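PDB 2Z73: rhodopsin, which absorbs light through its bound retinal and, as the chromophore isomerises from 11-cis to all-trans, activates G-protein signalling to phospholipase C in squid vision. Local coordinates for residues Phe40-Asn52 / Met302-Ile314. Sequence-based numbering, arbitrary orientation.
Sequences FIGICGIIGCGGN and MFAKASAIHNPMI. With TWT (docosane), chain G; RET (retinal), chain D.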
ATOM      1  N   PHE A  40      -6.349  -8.069  17.425  1.00 46.32           N
ATOM      2  CA  PHE A  40      -5.439  -8.023  16.293  1.00 46.03           C
ATOM      3  C   PHE A  40      -5.639  -6.783  15.426  1.00 45.64           C
ATOM      4  O   PHE A  40      -4.729  -5.949  15.291  1.00 45.23           O
ATOM      5  CB  PHE A  40      -5.605  -9.266  15.419  1.00 43.58           C
ATOM      6  CG  PHE A  40      -4.666  -9.300  14.260  1.00 38.87           C
ATOM      7  CD1 PHE A  40      -3.364  -9.737  14.432  1.00 35.31           C
ATOM      8  CD2 PHE A  40      -5.069  -8.837  13.014  1.00 38.33           C
ATOM      9  CE1 PHE A  40      -2.469  -9.710  13.376  1.00 38.79           C
ATOM     10  CE2 PHE A  40      -4.185  -8.804  11.950  1.00 38.45           C
ATOM     11  CZ  PHE A  40      -2.881  -9.240  12.130  1.00 40.52           C
ATOM     12  N   ILE A  41      -6.829  -6.670  14.834  1.00 43.47           N
ATOM     13  CA  ILE A  41      -7.130  -5.546  13.957  1.00 42.58           C
ATOM     14  C   ILE A  41      -7.043  -4.197  14.679  1.00 41.19           C
ATOM     15  O   ILE A  41      -6.728  -3.182  14.062  1.00 38.11           O
ATOM     16  CB  ILE A  41      -8.516  -5.720  13.298  1.00 42.16           C
ATOM     17  CG1 ILE A  41      -8.580  -4.894  12.015  1.00 44.56           C
ATOM     18  CG2 ILE A  41      -9.613  -5.315  14.253  1.00 44.99           C
ATOM     19  CD1 ILE A  41      -7.457  -5.227  11.004  1.00 40.09           C
ATOM     20  N   GLY A  42      -7.312  -4.206  15.987  1.00 40.24           N
ATOM     21  CA  GLY A  42      -7.229  -2.995  16.778  1.00 39.35           C
ATOM     22  C   GLY A  42      -5.791  -2.513  16.830  1.00 40.47           C
ATOM     23  O   GLY A  42      -5.514  -1.309  16.783  1.00 43.05           O
ATOM     24  N   ILE A  43      -4.861  -3.455  16.913  1.00 41.53           N
ATOM     25  CA  ILE A  43      -3.450  -3.117  16.957  1.00 42.94           C
ATOM     26  C   ILE A  43      -2.963  -2.682  15.568  1.00 42.64           C
ATOM     27  O   ILE A  43      -1.940  -2.011  15.446  1.00 45.32           O
ATOM     28  CB  ILE A  43      -2.620  -4.311  17.507  1.00 44.48           C
ATOM     29  CG1 ILE A  43      -2.982  -4.528  18.978  1.00 46.36           C
ATOM     30  CG2 ILE A  43      -1.118  -4.051  17.350  1.00 44.21           C
ATOM     31  CD1 ILE A  43      -2.081  -5.513  19.732  1.00 46.74           C
ATOM     32  N   CYS A  44      -3.686  -3.051  14.516  1.00 42.72           N
ATOM     33  CA  CYS A  44      -3.296  -2.604  13.185  1.00 43.12           C
ATOM     34  C   CYS A  44      -3.776  -1.163  13.092  1.00 40.31           C
ATOM     35  O   CYS A  44      -3.180  -0.332  12.408  1.00 38.72           O
ATOM     36  CB  CYS A  44      -3.953  -3.452  12.086  1.00 46.94           C
ATOM     37  SG  CYS A  44      -3.262  -5.122  11.901  1.00 45.95           S
ATOM     38  N   GLY A  45      -4.859  -0.869  13.800  1.00 39.02           N
ATOM     39  CA  GLY A  45      -5.381   0.485  13.825  1.00 40.03           C
ATOM     40  C   GLY A  45      -4.374   1.418  14.472  1.00 39.71           C
ATOM     41  O   GLY A  45      -4.035   2.468  13.930  1.00 39.18           O
ATOM     42  N   ILE A  46      -3.883   1.027  15.640  1.00 38.64           N
ATOM     43  CA  ILE A  46      -2.906   1.840  16.353  1.00 40.76           C
ATOM     44  C   ILE A  46      -1.615   2.023  15.542  1.00 42.46           C
ATOM     45  O   ILE A  46      -1.205   3.156  15.252  1.00 44.26           O
ATOM     46  CB  ILE A  46      -2.549   1.208  17.724  1.00 41.57           C
ATOM     47  CG1 ILE A  46      -3.765   1.236  18.646  1.00 40.50           C
ATOM     48  CG2 ILE A  46      -1.388   1.949  18.366  1.00 38.59           C
ATOM     49  CD1 ILE A  46      -3.585   0.387  19.892  1.00 41.85           C
ATOM     50  N   ILE A  47      -0.974   0.914  15.180  1.00 42.70           N
ATOM     51  CA  ILE A  47       0.269   0.983  14.433  1.00 42.10           C
ATOM     52  C   ILE A  47       0.058   1.671  13.103  1.00 42.72           C
ATOM     53  O   ILE A  47       0.826   2.564  12.728  1.00 45.39           O
ATOM     54  CB  ILE A  47       0.864  -0.416  14.201  1.00 46.23           C
ATOM     55  CG1 ILE A  47       1.265  -1.034  15.549  1.00 49.00           C
ATOM     56  CG2 ILE A  47       2.071  -0.335  13.273  1.00 46.78           C
ATOM     57  CD1 ILE A  47       1.905  -2.408  15.449  1.00 49.16           C
ATOM     58  N   GLY A  48      -0.987   1.274  12.387  1.00 40.21           N
ATOM     59  CA  GLY A  48      -1.273   1.888  11.098  1.00 40.13           C
ATOM     60  C   GLY A  48      -1.477   3.395  11.161  1.00 41.49           C
ATOM     61  O   GLY A  48      -0.818   4.146  10.437  1.00 39.97           O
ATOM     62  N   CYS A  49      -2.393   3.848  12.016  1.00 42.35           N
ATOM     63  CA  CYS A  49      -2.648   5.286  12.141  1.00 39.96           C
ATOM     64  C   CYS A  49      -1.425   5.972  12.737  1.00 37.87           C
ATOM     65  O   CYS A  49      -1.042   7.057  12.312  1.00 37.74           O
ATOM     66  CB  CYS A  49      -3.876   5.547  13.024  1.00 38.71           C
ATOM     67  SG  CYS A  49      -5.426   4.878  12.384  1.00 38.84           S
ATOM     68  N   GLY A  50      -0.807   5.327  13.719  1.00 36.98           N
ATOM     69  CA  GLY A  50       0.367   5.908  14.329  1.00 38.99           C
ATOM     70  C   GLY A  50       1.473   6.096  13.308  1.00 40.60           C
ATOM     71  O   GLY A  50       1.926   7.223  13.052  1.00 42.23           O
ATOM     72  N   GLY A  51       1.901   4.989  12.706  1.00 38.73           N
ATOM     73  CA  GLY A  51       2.961   5.054  11.721  1.00 37.82           C
ATOM     74  C   GLY A  51       2.673   5.903  10.496  1.00 35.55           C
ATOM     75  O   GLY A  51       3.527   6.652  10.036  1.00 35.77           O
ATOM     76  N   ASN A  52       1.475   5.799   9.949  1.00 37.23           N
ATOM     77  CA  ASN A  52       1.168   6.579   8.765  1.00 42.37           C
ATOM     78  C   ASN A  52       1.038   8.054   9.080  1.00 43.25           C
ATOM     79  O   ASN A  52       1.326   8.903   8.233  1.00 41.90           O
ATOM     80  CB  ASN A  52      -0.096   6.049   8.081  1.00 44.34           C
ATOM     81  CG  ASN A  52       0.156   4.747   7.318  1.00 44.29           C
ATOM     82  OD1 ASN A  52       0.996   4.683   6.415  1.00 44.07           O
ATOM     83  ND2 ASN A  52      -0.576   3.708   7.683  1.00 44.33           N
ATOM     84  N   MET A 302      -7.163 -10.868   7.449  1.00 42.05           N
ATOM     85  CA  MET A 302      -6.460 -10.137   8.502  1.00 47.71           C
ATOM     86  C   MET A 302      -5.052  -9.796   8.003  1.00 50.47           C
ATOM     87  O   MET A 302      -4.575  -8.669   8.143  1.00 51.33           O
ATOM     88  CB  MET A 302      -6.356 -10.991   9.773  1.00 47.05           C
ATOM     89  CG  MET A 302      -7.694 -11.433  10.317  1.00 50.09           C
ATOM     90  SD  MET A 302      -8.873 -10.061  10.320  1.00 53.62           S
ATOM     91  CE  MET A 302      -8.897  -9.669  12.070  1.00 55.21           C
ATOM     92  N   PHE A 303      -4.395 -10.787   7.415  1.00 54.06           N
ATOM     93  CA  PHE A 303      -3.059 -10.603   6.872  1.00 55.31           C
ATOM     94  C   PHE A 303      -3.123  -9.464   5.865  1.00 52.58           C
ATOM     95  O   PHE A 303      -2.261  -8.586   5.852  1.00 51.95           O
ATOM     96  CB  PHE A 303      -2.595 -11.892   6.184  1.00 61.00           C
ATOM     97  CG  PHE A 303      -1.133 -11.914   5.858  1.00 64.29           C
ATOM     98  CD1 PHE A 303      -0.185 -11.935   6.874  1.00 65.39           C
ATOM     99  CD2 PHE A 303      -0.698 -11.904   4.530  1.00 66.76           C
ATOM    100  CE1 PHE A 303       1.184 -11.941   6.579  1.00 69.29           C
ATOM    101  CE2 PHE A 303       0.667 -11.912   4.218  1.00 68.88           C
ATOM    102  CZ  PHE A 303       1.611 -11.929   5.248  1.00 68.06           C
ATOM    103  N   ALA A 304      -4.155  -9.472   5.023  1.00 51.48           N
ATOM    104  CA  ALA A 304      -4.322  -8.418   4.017  1.00 52.25           C
ATOM    105  C   ALA A 304      -4.545  -7.057   4.677  1.00 49.16           C
ATOM    106  O   ALA A 304      -3.893  -6.075   4.321  1.00 47.07           O
ATOM    107  CB  ALA A 304      -5.492  -8.752   3.068  1.00 49.96           C
ATOM    108  N   LYS A 305      -5.449  -7.000   5.649  1.00 45.57           N
ATOM    109  CA  LYS A 305      -5.733  -5.740   6.331  1.00 44.82           C
ATOM    110  C   LYS A 305      -4.508  -5.096   7.000  1.00 45.89           C
ATOM    111  O   LYS A 305      -4.387  -3.871   7.036  1.00 47.94           O
ATOM    112  CB  LYS A 305      -6.833  -5.942   7.376  1.00 40.04           C
ATOM    113  CG  LYS A 305      -8.193  -6.270   6.797  1.00 36.20           C
ATOM    114  CD  LYS A 305      -9.282  -6.068   7.834  1.00 33.05           C
ATOM    115  CE  LYS A 305     -10.607  -6.670   7.405  1.00 33.45           C
ATOM    116  NZ  LYS A 305     -11.356  -5.875   6.437  1.00 40.92           N
ATOM    117  N   ALA A 306      -3.606  -5.920   7.528  1.00 45.04           N
ATOM    118  CA  ALA A 306      -2.417  -5.402   8.188  1.00 42.98           C
ATOM    119  C   ALA A 306      -1.454  -4.776   7.183  1.00 42.38           C
ATOM    120  O   ALA A 306      -0.602  -3.976   7.547  1.00 43.83           O
ATOM    121  CB  ALA A 306      -1.720  -6.515   8.971  1.00 40.02           C
ATOM    122  N   SER A 307      -1.600  -5.129   5.910  1.00 44.58           N
ATOM    123  CA  SER A 307      -0.715  -4.569   4.887  1.00 43.22           C
ATOM    124  C   SER A 307      -0.556  -3.070   5.037  1.00 41.13           C
ATOM    125  O   SER A 307       0.529  -2.549   4.893  1.00 41.80           O
ATOM    126  CB  SER A 307      -1.233  -4.866   3.469  1.00 42.09           C
ATOM    127  OG  SER A 307      -0.389  -4.289   2.467  1.00 39.88           O
ATOM    128  N   ALA A 308      -1.643  -2.376   5.337  1.00 45.53           N
ATOM    129  CA  ALA A 308      -1.593  -0.925   5.460  1.00 47.89           C
ATOM    130  C   ALA A 308      -0.784  -0.382   6.643  1.00 49.44           C
ATOM    131  O   ALA A 308      -0.754   0.828   6.861  1.00 53.34           O
ATOM    132  CB  ALA A 308      -3.014  -0.356   5.495  1.00 44.17           C
ATOM    133  N   ILE A 309      -0.127  -1.254   7.399  1.00 46.36           N
ATOM    134  CA  ILE A 309       0.654  -0.791   8.541  1.00 45.55           C
ATOM    135  C   ILE A 309       2.135  -1.104   8.377  1.00 47.93           C
ATOM    136  O   ILE A 309       2.892  -1.024   9.348  1.00 51.06           O
ATOM    137  CB  ILE A 309       0.246  -1.488   9.840  1.00 43.51           C
ATOM    138  CG1 ILE A 309       0.808  -2.915   9.828  1.00 43.35           C
ATOM    139  CG2 ILE A 309      -1.275  -1.457   9.997  1.00 45.55           C
ATOM    140  CD1 ILE A 309       0.862  -3.589  11.163  1.00 43.32           C
ATOM    141  N   HIS A 310       2.561  -1.450   7.169  1.00 46.31           N
ATOM    142  CA  HIS A 310       3.949  -1.825   6.991  1.00 42.25           C
ATOM    143  C   HIS A 310       4.920  -0.804   6.431  1.00 41.01           C
ATOM    144  O   HIS A 310       6.034  -0.703   6.917  1.00 44.63           O
ATOM    145  CB  HIS A 310       4.021  -3.113   6.176  1.00 41.21           C
ATOM    146  CG  HIS A 310       3.518  -4.314   6.914  1.00 39.06           C
ATOM    147  ND1 HIS A 310       2.700  -5.260   6.332  1.00 41.53           N
ATOM    148  CD2 HIS A 310       3.713  -4.720   8.191  1.00 36.45           C
ATOM    149  CE1 HIS A 310       2.411  -6.194   7.219  1.00 38.70           C
ATOM    150  NE2 HIS A 310       3.014  -5.891   8.354  1.00 38.21           N
ATOM    151  N   ASN A 311       4.513  -0.045   5.428  1.00 41.83           N
ATOM    152  CA  ASN A 311       5.411   0.927   4.831  1.00 44.33           C
ATOM    153  C   ASN A 311       6.135   1.808   5.842  1.00 46.86           C
ATOM    154  O   ASN A 311       7.349   1.947   5.778  1.00 49.40           O
ATOM    155  CB  ASN A 311       4.655   1.801   3.824  1.00 49.04           C
ATOM    156  CG  ASN A 311       3.974   0.985   2.745  1.00 48.17           C
ATOM    157  OD1 ASN A 311       4.210  -0.217   2.628  1.00 47.99           O
ATOM    158  ND2 ASN A 311       3.125   1.631   1.953  1.00 49.35           N
ATOM    159  N   PRO A 312       5.402   2.424   6.782  1.00 48.65           N
ATOM    160  CA  PRO A 312       6.084   3.271   7.761  1.00 47.60           C
ATOM    161  C   PRO A 312       7.248   2.555   8.460  1.00 47.62           C
ATOM    162  O   PRO A 312       8.348   3.113   8.591  1.00 45.76           O
ATOM    163  CB  PRO A 312       4.963   3.656   8.718  1.00 47.54           C
ATOM    164  CG  PRO A 312       3.787   3.753   7.792  1.00 47.96           C
ATOM    165  CD  PRO A 312       3.943   2.488   6.970  1.00 48.04           C
ATOM    166  N   MET A 313       7.024   1.324   8.903  1.00 46.70           N
ATOM    167  CA  MET A 313       8.092   0.592   9.559  1.00 50.29           C
ATOM    168  C   MET A 313       9.215   0.281   8.559  1.00 51.18           C
ATOM    169  O   MET A 313      10.397   0.321   8.904  1.00 52.16           O
ATOM    170  CB  MET A 313       7.548  -0.693  10.185  1.00 52.20           C
ATOM    171  CG  MET A 313       6.372  -0.443  11.122  1.00 55.62           C
ATOM    172  SD  MET A 313       5.874  -1.849  12.144  1.00 61.04           S
ATOM    173  CE  MET A 313       4.724  -2.706  11.051  1.00 52.43           C
ATOM    174  N   ILE A 314       8.854  -0.012   7.315  1.00 53.20           N
ATOM    175  CA  ILE A 314       9.858  -0.297   6.297  1.00 55.18           C
ATOM    176  C   ILE A 314      10.728   0.950   6.117  1.00 57.62           C
ATOM    177  O   ILE A 314      11.966   0.866   6.112  1.00 59.58           O
ATOM    178  CB  ILE A 314       9.196  -0.672   4.939  1.00 54.93           C
ATOM    179  CG1 ILE A 314       8.371  -1.954   5.096  1.00 56.01           C
ATOM    180  CG2 ILE A 314      10.250  -0.903   3.876  1.00 53.03           C
ATOM    181  CD1 ILE A 314       7.570  -2.327   3.853  1.00 55.94           C
TER
HETATM  182  C1  TWT G1003       7.513   4.909  11.482  1.00 57.07           C
HETATM  183  C2  TWT G1003       7.510   4.009  12.696  1.00 61.01           C
HETATM  184  C3  TWT G1003       6.067   3.695  13.042  1.00 66.45           C
HETATM  185  C4  TWT G1003       5.943   2.789  14.272  1.00 70.46           C
HETATM  186  C5  TWT G1003       4.442   2.576  14.469  1.00 72.77           C
HETATM  187  C6  TWT G1003       4.012   2.721  15.919  1.00 74.61           C
HETATM  188  C7  TWT G1003       3.034   3.910  15.984  1.00 78.20           C
HETATM  189  C8  TWT G1003       3.379   4.766  17.195  1.00 83.25           C
HETATM  190  C9  TWT G1003       2.178   4.967  18.137  1.00 86.25           C
HETATM  191  C10 TWT G1003       2.344   3.888  19.195  1.00 90.55           C
HETATM  192  C11 TWT G1003       2.859   4.330  20.566  1.00 93.93           C
HETATM  193  C12 TWT G1003       2.369   3.167  21.403  1.00 95.96           C
HETATM  194  C13 TWT G1003       2.650   3.146  22.900  1.00 98.64           C
HETATM  195  C14 TWT G1003       1.473   2.276  23.309  1.00101.28           C
HETATM  196  C15 TWT G1003       1.014   2.253  24.755  1.00102.41           C
HETATM  197  C16 TWT G1003      -0.077   1.190  24.636  1.00102.41           C
HETATM  198  C17 TWT G1003      -0.342   0.350  25.832  1.00102.22           C
HETATM  199  C18 TWT G1003      -1.866   0.232  25.779  1.00101.40           C
HETATM  200  C19 TWT G1003      -2.478  -0.593  26.897  1.00100.81           C
HETATM  201  C20 TWT G1003      -3.985  -0.564  26.631  1.00102.40           C
HETATM  202  C21 TWT G1003      -4.743  -1.358  27.681  1.00102.47           C
HETATM  203  C22 TWT G1003      -6.230  -1.282  27.349  1.00101.87           C
HETATM  204  C1  RET D1000      -8.386  -7.790  -4.779  1.00 54.64           C
HETATM  205  C2  RET D1000      -6.978  -8.340  -5.146  1.00 56.03           C
HETATM  206  C3  RET D1000      -5.832  -7.844  -4.281  1.00 59.21           C
HETATM  207  C4  RET D1000      -5.805  -6.312  -4.151  1.00 58.46           C
HETATM  208  C5  RET D1000      -7.174  -5.720  -3.812  1.00 58.59           C
HETATM  209  C6  RET D1000      -8.352  -6.369  -4.082  1.00 57.36           C
HETATM  210  C7  RET D1000      -9.709  -5.777  -3.726  1.00 56.24           C
HETATM  211  C8  RET D1000     -10.209  -5.655  -2.420  1.00 54.05           C
HETATM  212  C9  RET D1000     -11.442  -5.054  -1.890  1.00 52.16           C
HETATM  213  C10 RET D1000     -11.527  -5.127  -0.555  1.00 49.84           C
HETATM  214  C11 RET D1000     -12.517  -4.617   0.368  1.00 47.63           C
HETATM  215  C12 RET D1000     -12.535  -4.734   1.731  1.00 49.35           C
HETATM  216  C13 RET D1000     -11.701  -5.481   2.750  1.00 46.46           C
HETATM  217  C14 RET D1000     -11.938  -5.308   4.086  1.00 41.26           C
HETATM  218  C15 RET D1000     -11.187  -6.008   5.136  1.00 39.18           C
HETATM  219  C16 RET D1000      -9.250  -7.748  -6.039  1.00 52.61           C
HETATM  220  C17 RET D1000      -9.032  -8.877  -3.859  1.00 51.45           C
HETATM  221  C18 RET D1000      -7.002  -4.373  -3.159  1.00 58.95           C
HETATM  222  C19 RET D1000     -12.445  -4.399  -2.817  1.00 49.13           C
HETATM  223  C20 RET D1000     -10.606  -6.422   2.200  1.00 45.59           C
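The carboxamide of N52 reaches across from transmembrane helix 1 to the backbone of A308 in transmembrane helix 7, where ND2 donates to A308 O at 3.0 Å. The N-H···O angle is 157°; A308 O lies within 1° of the N52 amide plane, and ND2 stands almost straight ahead of the A308 C=O bond. A second, weak bond from ND2 to G48 O, one turn back in the same helix, helps fix the amide's rotation. N52 OD1 meanwhile packs against the proline's CG and, a little farther off, CD, 3.2 Å from P312 CG, while P312 CB rests near the G51 carbonyl.

A308 lies four residues before P312, three ahead of the NPxxY motif that N311 and P312 open. There the backbones come closest, with the CA atoms of G48 and I309 4.2 Å apart. Glycine makes this possible: I309 CG2, anti to its carbonyl carbon, reaches to 3.5 Å from G48 CA, where a CB would be tight. The I309 and I47 side chains meet at a slant, I47 CG2 against I309 CB, and I47 CG2 also lies against the bound docosane.

Toward the other end the contact is apolar. C44 SG, turned beside its backbone N (chi1 -73°), lies 3.6 Å from A306 CB. F40 and M302 run antiparallel alongside one another, CE2 of F40 3.8 Å from M302 CB, and I41 CD1 touches the aliphatic stem of K305, whose NZ is bonded covalently to retinal and hydrogen-bonded to Y111.

A leucine in place of N52 would probably leave A308 O without this donor and transmembrane helix 7 less firmly tied to helix 1. Chemically, an apolar seam beside the chromophore's lysine thus gives way to a directional amide bond at a carbonyl of transmembrane helix 7.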